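Local coordinates for protein putative glutathionylspermidine synthase (Methylobacillus flagellatus, PDB 3N6X) that is a putative glutathionylspermidine synthase with a circularly permuted ATP-grasp fold, so that it probably joins its substrates in an ATP-dependent ligation, at residues V270-R275 and G306-N311; P218-L223 and M242-V247; R21-E26 and P76-A81. All blocks are in the same frame, centred on the assembly; numbering follows the deposited sequence.

Contact 1. Residues V270-R275 and G306-N311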
loop_
_atom_site.group_PDB
_atom_site.type_symbol
_atom_site.label_atom_id
_atom_site.label_comp_id
_atom_site.label_asym_id
_atom_site.label_seq_id
_atom_site.Cartn_x
_atom_site.Cartn_y
_atom_site.Cartn_z
ATOM N N VAL A 270 -7.918 -27.391 -1.672
ATOM C CA VAL A 270 -7.251 -26.088 -1.735
ATOM C C VAL A 270 -6.332 -25.969 -0.535
ATOM O O VAL A 270 -6.775 -26.182 0.600
ATOM C CB VAL A 270 -8.279 -24.930 -1.805
ATOM C CG1 VAL A 270 -7.606 -23.577 -1.565
ATOM C CG2 VAL A 270 -9.026 -24.941 -3.147
ATOM N N ASP A 271 -5.036 -25.685 -0.775
ATOM C CA ASP A 271 -4.069 -25.617 0.319
ATOM C C ASP A 271 -3.787 -24.201 0.796
ATOM O O ASP A 271 -3.555 -23.995 1.994
ATOM C CB ASP A 271 -2.775 -26.356 -0.053
ATOM C CG ASP A 271 -3.039 -27.799 -0.463
ATOM O OD1 ASP A 271 -3.518 -28.587 0.399
ATOM O OD2 ASP A 271 -2.855 -28.118 -1.656
ATOM N N VAL A 272 -3.783 -23.227 -0.135
ATOM C CA VAL A 272 -3.507 -21.827 0.185
ATOM C C VAL A 272 -4.539 -20.938 -0.495
ATOM O O VAL A 272 -4.770 -21.072 -1.698
ATOM C CB VAL A 272 -2.048 -21.390 -0.196
ATOM C CG1 VAL A 272 -1.762 -19.960 0.263
ATOM C CG2 VAL A 272 -1.001 -22.359 0.363
ATOM N N ILE A 273 -5.149 -20.018 0.268
ATOM C CA ILE A 273 -6.099 -19.047 -0.282
ATOM C C ILE A 273 -5.523 -17.644 -0.148
ATOM O O ILE A 273 -5.277 -17.172 0.975
ATOM C CB ILE A 273 -7.497 -19.133 0.404
ATOM C CG1 ILE A 273 -8.174 -20.491 0.156
ATOM C CG2 ILE A 273 -8.396 -17.967 -0.046
ATOM C CD1 ILE A 273 -9.283 -20.838 1.205
ATOM N N TYR A 274 -5.307 -16.981 -1.278
ATOM C CA TYR A 274 -4.907 -15.594 -1.292
ATOM C C TYR A 274 -6.210 -14.831 -1.178
ATOM O O TYR A 274 -6.988 -14.794 -2.130
ATOM C CB TYR A 274 -4.145 -15.277 -2.602
ATOM C CG TYR A 274 -3.852 -13.812 -2.871
ATOM C CD1 TYR A 274 -3.684 -12.907 -1.824
ATOM C CD2 TYR A 274 -3.612 -13.359 -4.163
ATOM C CE1 TYR A 274 -3.425 -11.558 -2.068
ATOM C CE2 TYR A 274 -3.319 -12.018 -4.419
ATOM C CZ TYR A 274 -3.239 -11.117 -3.369
ATOM O OH TYR A 274 -2.962 -9.790 -3.620
ATOM N N ARG A 275 -6.548 -14.392 0.048
ATOM C CA ARG A 275 -7.851 -13.758 0.272
ATOM C C ARG A 275 -7.877 -12.279 -0.054
ATOM O O ARG A 275 -7.047 -11.512 0.446
ATOM C CB ARG A 275 -8.424 -14.056 1.693
ATOM C CG ARG A 275 -7.574 -13.567 2.851
ATOM C CD ARG A 275 -8.406 -12.898 3.929
ATOM N NE ARG A 275 -7.561 -12.336 4.986
ATOM C CZ ARG A 275 -7.484 -11.035 5.267
ATOM N NH1 ARG A 275 -8.234 -10.161 4.607
ATOM N NH2 ARG A 275 -6.672 -10.603 6.229
ATOM N N GLY A 306 -5.590 -26.975 8.366
ATOM C CA GLY A 306 -6.008 -27.637 7.131
ATOM C C GLY A 306 -5.891 -26.777 5.887
ATOM O O GLY A 306 -6.066 -27.273 4.767
ATOM N N VAL A 307 -5.617 -25.470 6.074
ATOM C CA VAL A 307 -5.485 -24.505 4.977
ATOM C C VAL A 307 -4.673 -23.284 5.455
ATOM O O VAL A 307 -4.589 -23.031 6.659
ATOM C CB VAL A 307 -6.902 -24.082 4.401
ATOM C CG1 VAL A 307 -7.607 -23.054 5.311
ATOM C CG2 VAL A 307 -6.794 -23.560 2.966
ATOM N N THR A 308 -4.093 -22.532 4.513
ATOM C CA THR A 308 -3.413 -21.276 4.806
ATOM C C THR A 308 -4.193 -20.132 4.180
ATOM O O THR A 308 -4.541 -20.204 3.002
ATOM C CB THR A 308 -1.968 -21.277 4.277
ATOM O OG1 THR A 308 -1.240 -22.312 4.920
ATOM C CG2 THR A 308 -1.256 -19.934 4.525
ATOM N N LEU A 309 -4.457 -19.072 4.967
ATOM C CA LEU A 309 -5.069 -17.832 4.481
ATOM C C LEU A 309 -3.997 -16.769 4.404
ATOM O O LEU A 309 -3.159 -16.666 5.302
ATOM C CB LEU A 309 -6.223 -17.366 5.399
ATOM C CG LEU A 309 -7.437 -18.331 5.514
ATOM C CD1 LEU A 309 -8.493 -17.764 6.429
ATOM C CD2 LEU A 309 -8.037 -18.638 4.154
ATOM N N ALA A 310 -3.967 -16.037 3.306
ATOM C CA ALA A 310 -2.974 -14.994 3.091
ATOM C C ALA A 310 -3.652 -13.774 2.478
ATOM O O ALA A 310 -4.248 -13.898 1.425
ATOM C CB ALA A 310 -1.873 -15.506 2.170
ATOM N N ASN A 311 -3.648 -12.615 3.164
ATOM C CA ASN A 311 -3.019 -12.423 4.481
ATOM C C ASN A 311 -3.811 -13.134 5.586
ATOM O O ASN A 311 -4.990 -13.470 5.403
ATOM C CB ASN A 311 -2.888 -10.933 4.797
ATOM C CG ASN A 311 -1.864 -10.206 3.949
ATOM O OD1 ASN A 311 -1.112 -10.801 3.172
ATOM N ND2 ASN A 311 -1.772 -8.910 4.126
HETATM O O HOH W 1 -7.561 -27.718 2.685
HETATM O O HOH W 2 -3.544 -27.871 3.207
HETATM O O HOH W 3 -5.152 -10.383 2.018
#
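V272-Y274 and T308-A310 run in parallel as neighbouring strands, tied by four backbone bonds. T308 N donates to D271 O at 3.0 Å, and I273 N to T308 O at 2.8 Å. A310 N then donates to I273 O (2.9 Å), and R275 N to A310 O (2.7 Å). I273 thus spends both its N-H and its C=O here, while V272 bonds its backbone to T219 and V221, and Y274 to V221 and L223. Past the last rung, R275 NE reaches N311 O at 2.8 Å, approaching from above the carbonyl plane in a bond bent to 131°. A first torsion of 61° and a bend at chi2 fold the arginine back; NH1 and NH2 go on to I277 O and A312 O. Of three bridging waters, one donates to V270 O and G306 O, a second to G306 O and D271 OD1, and a third accepts from N311 N and donates to R275 O. D271 OD2 accepts from T219 N, T308 OG1 is bonded to V210 O, and N311 ND2 to L164 O and I144 O. On the face of I273 and L309 aliphatic groups pack: I273 CB lies 3.8 Å from L309 CD2, and V307, just before its strand, sets CG2 against I273 CD1. A buried pairing can thus afford an arginine, an asparagine and a threonine because carbonyls take their donors, while water serves main-chain atoms and D271 OD1.

Contact 2. Residues P218-L223 and M242-V247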
loop_
_atom_site.group_PDB
_atom_site.type_symbol
_atom_site.label_atom_id
_atom_site.label_comp_id
_atom_site.label_asym_id
_atom_site.label_seq_id
_atom_site.Cartn_x
_atom_site.Cartn_y
_atom_site.Cartn_z
ATOM N N PRO A 218 1.311 -27.532 -3.296
ATOM C CA PRO A 218 0.096 -26.829 -2.856
ATOM C C PRO A 218 -0.737 -26.245 -3.971
ATOM O O PRO A 218 -0.204 -25.718 -4.936
ATOM C CB PRO A 218 0.627 -25.747 -1.915
ATOM C CG PRO A 218 2.046 -25.573 -2.296
ATOM C CD PRO A 218 2.535 -26.876 -2.788
ATOM N N THR A 219 -2.060 -26.365 -3.838
ATOM C CA THR A 219 -2.998 -25.761 -4.749
ATOM C C THR A 219 -3.312 -24.369 -4.193
ATOM O O THR A 219 -3.674 -24.247 -3.027
ATOM C CB THR A 219 -4.248 -26.649 -4.881
ATOM O OG1 THR A 219 -3.866 -27.888 -5.481
ATOM C CG2 THR A 219 -5.355 -25.993 -5.705
ATOM N N VAL A 220 -3.136 -23.331 -5.012
ATOM C CA VAL A 220 -3.363 -21.943 -4.606
ATOM C C VAL A 220 -4.516 -21.347 -5.404
ATOM O O VAL A 220 -4.564 -21.504 -6.617
ATOM C CB VAL A 220 -2.069 -21.081 -4.751
ATOM C CG1 VAL A 220 -2.273 -19.675 -4.178
ATOM C CG2 VAL A 220 -0.864 -21.761 -4.103
ATOM N N VAL A 221 -5.453 -20.678 -4.723
ATOM C CA VAL A 221 -6.570 -19.993 -5.376
ATOM C C VAL A 221 -6.636 -18.539 -4.868
ATOM O O VAL A 221 -6.062 -18.227 -3.824
ATOM C CB VAL A 221 -7.941 -20.727 -5.185
ATOM C CG1 VAL A 221 -7.889 -22.170 -5.699
ATOM C CG2 VAL A 221 -8.408 -20.674 -3.732
ATOM N N LEU A 222 -7.313 -17.662 -5.611
ATOM C CA LEU A 222 -7.547 -16.290 -5.176
ATOM C C LEU A 222 -9.047 -16.132 -4.871
ATOM O O LEU A 222 -9.875 -16.217 -5.786
ATOM C CB LEU A 222 -7.100 -15.271 -6.246
ATOM C CG LEU A 222 -6.884 -13.801 -5.765
ATOM C CD1 LEU A 222 -6.068 -13.021 -6.780
ATOM C CD2 LEU A 222 -8.217 -13.075 -5.516
ATOM N N LEU A 223 -9.398 -15.942 -3.576
ATOM C CA LEU A 223 -10.795 -15.748 -3.169
ATOM C C LEU A 223 -11.211 -14.265 -3.314
ATOM O O LEU A 223 -10.655 -13.395 -2.649
ATOM C CB LEU A 223 -11.029 -16.279 -1.746
ATOM C CG LEU A 223 -12.380 -15.997 -1.089
ATOM C CD1 LEU A 223 -13.527 -16.743 -1.797
ATOM C CD2 LEU A 223 -12.344 -16.361 0.383
HETATM N N MSE A 242 -0.760 -14.835 -12.352
HETATM C CA MSE A 242 -0.202 -15.908 -11.536
HETATM C C MSE A 242 -0.466 -17.283 -12.161
HETATM O O MSE A 242 0.314 -18.207 -11.962
HETATM C CB MSE A 242 -0.808 -15.858 -10.124
HETATM C CG MSE A 242 -0.195 -14.791 -9.236
HETATM SE SE MSE A 242 -0.869 -14.858 -7.379
HETATM C CE MSE A 242 -2.383 -13.922 -7.609
ATOM N N GLY A 243 -1.606 -17.424 -12.837
ATOM C CA GLY A 243 -2.027 -18.702 -13.402
ATOM C C GLY A 243 -2.745 -19.569 -12.382
ATOM O O GLY A 243 -2.574 -20.786 -12.367
ATOM N N ILE A 244 -3.517 -18.938 -11.484
ATOM C CA ILE A 244 -4.292 -19.645 -10.461
ATOM C C ILE A 244 -5.795 -19.348 -10.631
ATOM O O ILE A 244 -6.161 -18.344 -11.254
ATOM C CB ILE A 244 -3.799 -19.321 -9.013
ATOM C CG1 ILE A 244 -4.058 -17.811 -8.634
ATOM C CG2 ILE A 244 -2.335 -19.747 -8.822
ATOM C CD1 ILE A 244 -3.815 -17.464 -7.180
ATOM N N GLU A 245 -6.656 -20.210 -10.066
ATOM C CA GLU A 245 -8.113 -20.037 -10.162
ATOM C C GLU A 245 -8.585 -18.834 -9.379
ATOM O O GLU A 245 -8.119 -18.599 -8.257
ATOM C CB GLU A 245 -8.851 -21.296 -9.658
ATOM C CG GLU A 245 -8.668 -22.515 -10.540
ATOM C CD GLU A 245 -9.261 -22.414 -11.936
ATOM O OE1 GLU A 245 -10.182 -21.589 -12.147
ATOM O OE2 GLU A 245 -8.813 -23.181 -12.818
ATOM N N LEU A 246 -9.513 -18.073 -9.971
ATOM C CA LEU A 246 -10.197 -16.966 -9.335
ATOM C C LEU A 246 -11.538 -17.511 -8.841
ATOM O O LEU A 246 -12.379 -17.920 -9.655
ATOM C CB LEU A 246 -10.415 -15.829 -10.350
ATOM C CG LEU A 246 -11.069 -14.545 -9.815
ATOM C CD1 LEU A 246 -10.108 -13.766 -8.947
ATOM C CD2 LEU A 246 -11.559 -13.673 -10.965
ATOM N N VAL A 247 -11.708 -17.606 -7.520
ATOM C CA VAL A 247 -12.911 -18.188 -6.945
ATOM C C VAL A 247 -13.698 -17.202 -6.092
ATOM O O VAL A 247 -13.140 -16.238 -5.574
ATOM C CB VAL A 247 -12.603 -19.497 -6.144
ATOM C CG1 VAL A 247 -12.037 -20.595 -7.049
ATOM C CG2 VAL A 247 -11.666 -19.219 -4.955
HETATM O O HOH W 4 -5.451 -22.584 -8.929
#
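A beta-alpha-beta unit, strand 220-223, helix 232-242 and strand 245-247, is closed where L222 and V221 meet L246, V247 and I244. The strands are parallel, and L222 supplies both direct backbone bonds: its N donates to E245 O at 2.9 Å, and its O accepts from V247 N at the same distance. One step earlier the chains have spread, and a water takes the place of a rung, donating to V220 O at 2.7 Å and accepting from E245 N. Helix 232-242 ends in a Schellman motif, with I244 N bonded to A239 O and G243 N to Q240 O. Glycine fits as its C-prime residue, since its phi of 84° is costly for other residue types. On the face of L222, leucine branches divide the work. CD2 runs beside L246 CD1 at 4.0 Å, whereas CD1 meets CE of selenomethionine M242, the two side chains crossing at about a right angle. The bend at chi3 (-83°) swings that methyl group round toward the leucine, which also rests on I238 and A239 of the helix. I244 CD1 packs against the backbone of strand 220-223, 3.8 Å from L222 N, and touches V220 CG1. On the other face V221 CG2 meets V247 CG2 at 3.8 Å, again at about a right angle; valines are short enough to fit so near the backbone. E245 sets only its CB against V221 CG1 and leads its carboxylate away, as suits an exposed position. The bridging water is particular to this pair; parallel neighbours joined through a helix packed on one face are characteristic of the beta-alpha-beta crossover, which here adds a short strand to the parallel part of a mixed sheet.

Contact 3. Residues R21-E26 and P76-A81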
loop_
_atom_site.group_PDB
_atom_site.type_symbol
_atom_site.label_atom_id
_atom_site.label_comp_id
_atom_site.label_asym_id
_atom_site.label_seq_id
_atom_site.Cartn_x
_atom_site.Cartn_y
_atom_site.Cartn_z
ATOM N N ARG A 21 19.054 17.325 -11.101
ATOM C CA ARG A 21 19.699 16.285 -10.294
ATOM C C ARG A 21 20.307 15.231 -11.237
ATOM O O ARG A 21 19.664 14.849 -12.220
ATOM C CB ARG A 21 18.694 15.633 -9.328
ATOM C CG ARG A 21 18.527 16.396 -8.024
ATOM C CD ARG A 21 17.542 15.731 -7.076
ATOM N NE ARG A 21 18.108 14.542 -6.426
ATOM C CZ ARG A 21 17.492 13.362 -6.360
ATOM N NH1 ARG A 21 16.297 13.197 -6.911
ATOM N NH2 ARG A 21 18.071 12.338 -5.746
ATOM N N PRO A 22 21.567 14.795 -10.991
ATOM C CA PRO A 22 22.216 13.843 -11.918
ATOM C C PRO A 22 21.322 12.724 -12.466
ATOM O O PRO A 22 21.398 12.416 -13.659
ATOM C CB PRO A 22 23.378 13.289 -11.096
ATOM C CG PRO A 22 23.739 14.396 -10.173
ATOM C CD PRO A 22 22.476 15.187 -9.892
ATOM N N ILE A 23 20.444 12.149 -11.609
ATOM C CA ILE A 23 19.557 11.042 -11.981
ATOM C C ILE A 23 18.586 11.375 -13.120
ATOM O O ILE A 23 18.225 10.488 -13.888
ATOM C CB ILE A 23 18.837 10.431 -10.734
ATOM C CG1 ILE A 23 18.315 9.012 -11.040
ATOM C CG2 ILE A 23 17.724 11.359 -10.195
ATOM C CD1 ILE A 23 18.166 8.184 -9.926
ATOM N N TYR A 24 18.174 12.642 -13.232
ATOM C CA TYR A 24 17.221 13.075 -14.253
ATOM C C TYR A 24 17.885 13.729 -15.500
ATOM O O TYR A 24 17.168 14.161 -16.407
ATOM C CB TYR A 24 16.210 14.034 -13.639
ATOM C CG TYR A 24 14.993 13.355 -13.057
ATOM C CD1 TYR A 24 13.895 13.042 -13.855
ATOM C CD2 TYR A 24 14.915 13.067 -11.695
ATOM C CE1 TYR A 24 12.752 12.453 -13.318
ATOM C CE2 TYR A 24 13.777 12.472 -11.146
ATOM C CZ TYR A 24 12.702 12.157 -11.964
ATOM O OH TYR A 24 11.582 11.578 -11.433
ATOM N N ALA A 25 19.239 13.815 -15.531
ATOM C CA ALA A 25 19.984 14.452 -16.640
ATOM C C ALA A 25 19.661 13.793 -17.985
ATOM O O ALA A 25 19.275 14.486 -18.937
ATOM C CB ALA A 25 21.487 14.392 -16.370
ATOM N N GLU A 26 19.748 12.441 -18.037
ATOM C CA GLU A 26 19.448 11.661 -19.232
ATOM C C GLU A 26 17.996 11.840 -19.696
ATOM O O GLU A 26 17.743 11.862 -20.907
ATOM C CB GLU A 26 19.783 10.184 -19.011
ATOM C CG GLU A 26 19.917 9.388 -20.294
ATOM C CD GLU A 26 21.090 9.773 -21.176
ATOM O OE1 GLU A 26 22.240 9.721 -20.687
ATOM O OE2 GLU A 26 20.860 10.104 -22.361
ATOM N N PRO A 76 8.536 9.771 -15.341
ATOM C CA PRO A 76 8.686 8.749 -14.301
ATOM C C PRO A 76 9.263 9.295 -13.004
ATOM O O PRO A 76 9.963 10.316 -12.996
ATOM C CB PRO A 76 9.635 7.734 -14.941
ATOM C CG PRO A 76 10.448 8.538 -15.897
ATOM C CD PRO A 76 9.515 9.582 -16.435
ATOM N N ARG A 77 8.982 8.598 -11.909
ATOM C CA ARG A 77 9.570 8.880 -10.618
ATOM C C ARG A 77 10.820 7.998 -10.560
ATOM O O ARG A 77 10.702 6.778 -10.498
ATOM C CB ARG A 77 8.560 8.518 -9.500
ATOM C CG ARG A 77 9.113 8.591 -8.103
ATOM C CD ARG A 77 9.040 9.995 -7.560
ATOM N NE ARG A 77 9.599 10.085 -6.216
ATOM C CZ ARG A 77 8.919 9.809 -5.107
ATOM N NH1 ARG A 77 7.659 9.388 -5.177
ATOM N NH2 ARG A 77 9.500 9.927 -3.919
ATOM N N ILE A 78 12.004 8.592 -10.747
ATOM C CA ILE A 78 13.251 7.806 -10.815
ATOM C C ILE A 78 13.955 7.764 -9.476
ATOM O O ILE A 78 14.148 8.801 -8.861
ATOM C CB ILE A 78 14.204 8.286 -11.967
ATOM C CG1 ILE A 78 13.419 8.559 -13.278
ATOM C CG2 ILE A 78 15.333 7.271 -12.199
ATOM C CD1 ILE A 78 14.225 9.263 -14.384
ATOM N N LEU A 79 14.347 6.554 -9.028
ATOM C CA LEU A 79 15.086 6.349 -7.780
ATOM C C LEU A 79 16.366 5.610 -8.083
ATOM O O LEU A 79 16.356 4.682 -8.882
ATOM C CB LEU A 79 14.239 5.548 -6.757
ATOM C CG LEU A 79 12.861 6.149 -6.377
ATOM C CD1 LEU A 79 11.992 5.118 -5.679
ATOM C CD2 LEU A 79 13.012 7.394 -5.505
ATOM N N SER A 80 17.483 6.031 -7.475
ATOM C CA SER A 80 18.776 5.381 -7.703
ATOM C C SER A 80 18.853 4.040 -7.006
ATOM O O SER A 80 18.074 3.770 -6.084
ATOM C CB SER A 80 19.924 6.286 -7.244
ATOM O OG SER A 80 19.985 6.407 -5.832
ATOM N N ALA A 81 19.816 3.213 -7.407
ATOM C CA ALA A 81 20.042 1.915 -6.793
ATOM C C ALA A 81 20.330 2.041 -5.298
ATOM O O ALA A 81 19.904 1.186 -4.529
ATOM C CB ALA A 81 21.192 1.198 -7.487
#
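P76 begins the segment by offering its carbonyl to Y24: the phenol OH donates to P76 O at 2.6 Å, in the carbonyl plane and on a lone pair. R77 faces away from the 21-26 segment, and its long charged chain forms a salt bridge with E12. I78 N then donates to the same Y24 OH at 3.1 Å (161°), so the hydroxyl both gives and accepts a bond. The I78 side chain lies over the tyrosine, with CD1 4.0 Å from the ring centroid in a CH-pi contact. A phenylalanine in place of Y24 could keep this CH-pi contact but would probably leave P76 O and I78 N without their shared mate. The other branch of I78, CG2, meets I23 CG1 at 3.6 Å. L79 turns the other way, toward strands 464-471 and 423-435. I23 runs out extended (chi1 -160°, chi2 155°), which carries its CD1 to S80 CB at 3.7 Å. S80 is also the N-cap of helix 81-105, a role serine's short hydroxyl suits. The lead-in to helix 25-33 is thereby laid against strand 77-79, which pairs in parallel with strand 464-471 of the mixed sheet.

Contact 3 comes first along the chain, and closes before contact 2, which in turn closes before contact 1. Contacts 1 and 2 are neighbours, their centres 10 Å apart, because strands 268-275 and 220-223 lie side by side in one mixed sheet; I273 CG2 packs 3.6 Å from L223 CB. Together they give the parallel order 245-247, 220-223, 268-275, 308-310, contributed by two beta-alpha-beta units with strands 252-254 and 259-261 between them in the chain. Contact 3 belongs to a different, larger sheet, with its centre about 40 Å from that of contact 1 and on the opposite side of the chain's centre. The protein thus pairs a parallel run of four strands with a separate sheet against which its N-terminal part is fastened.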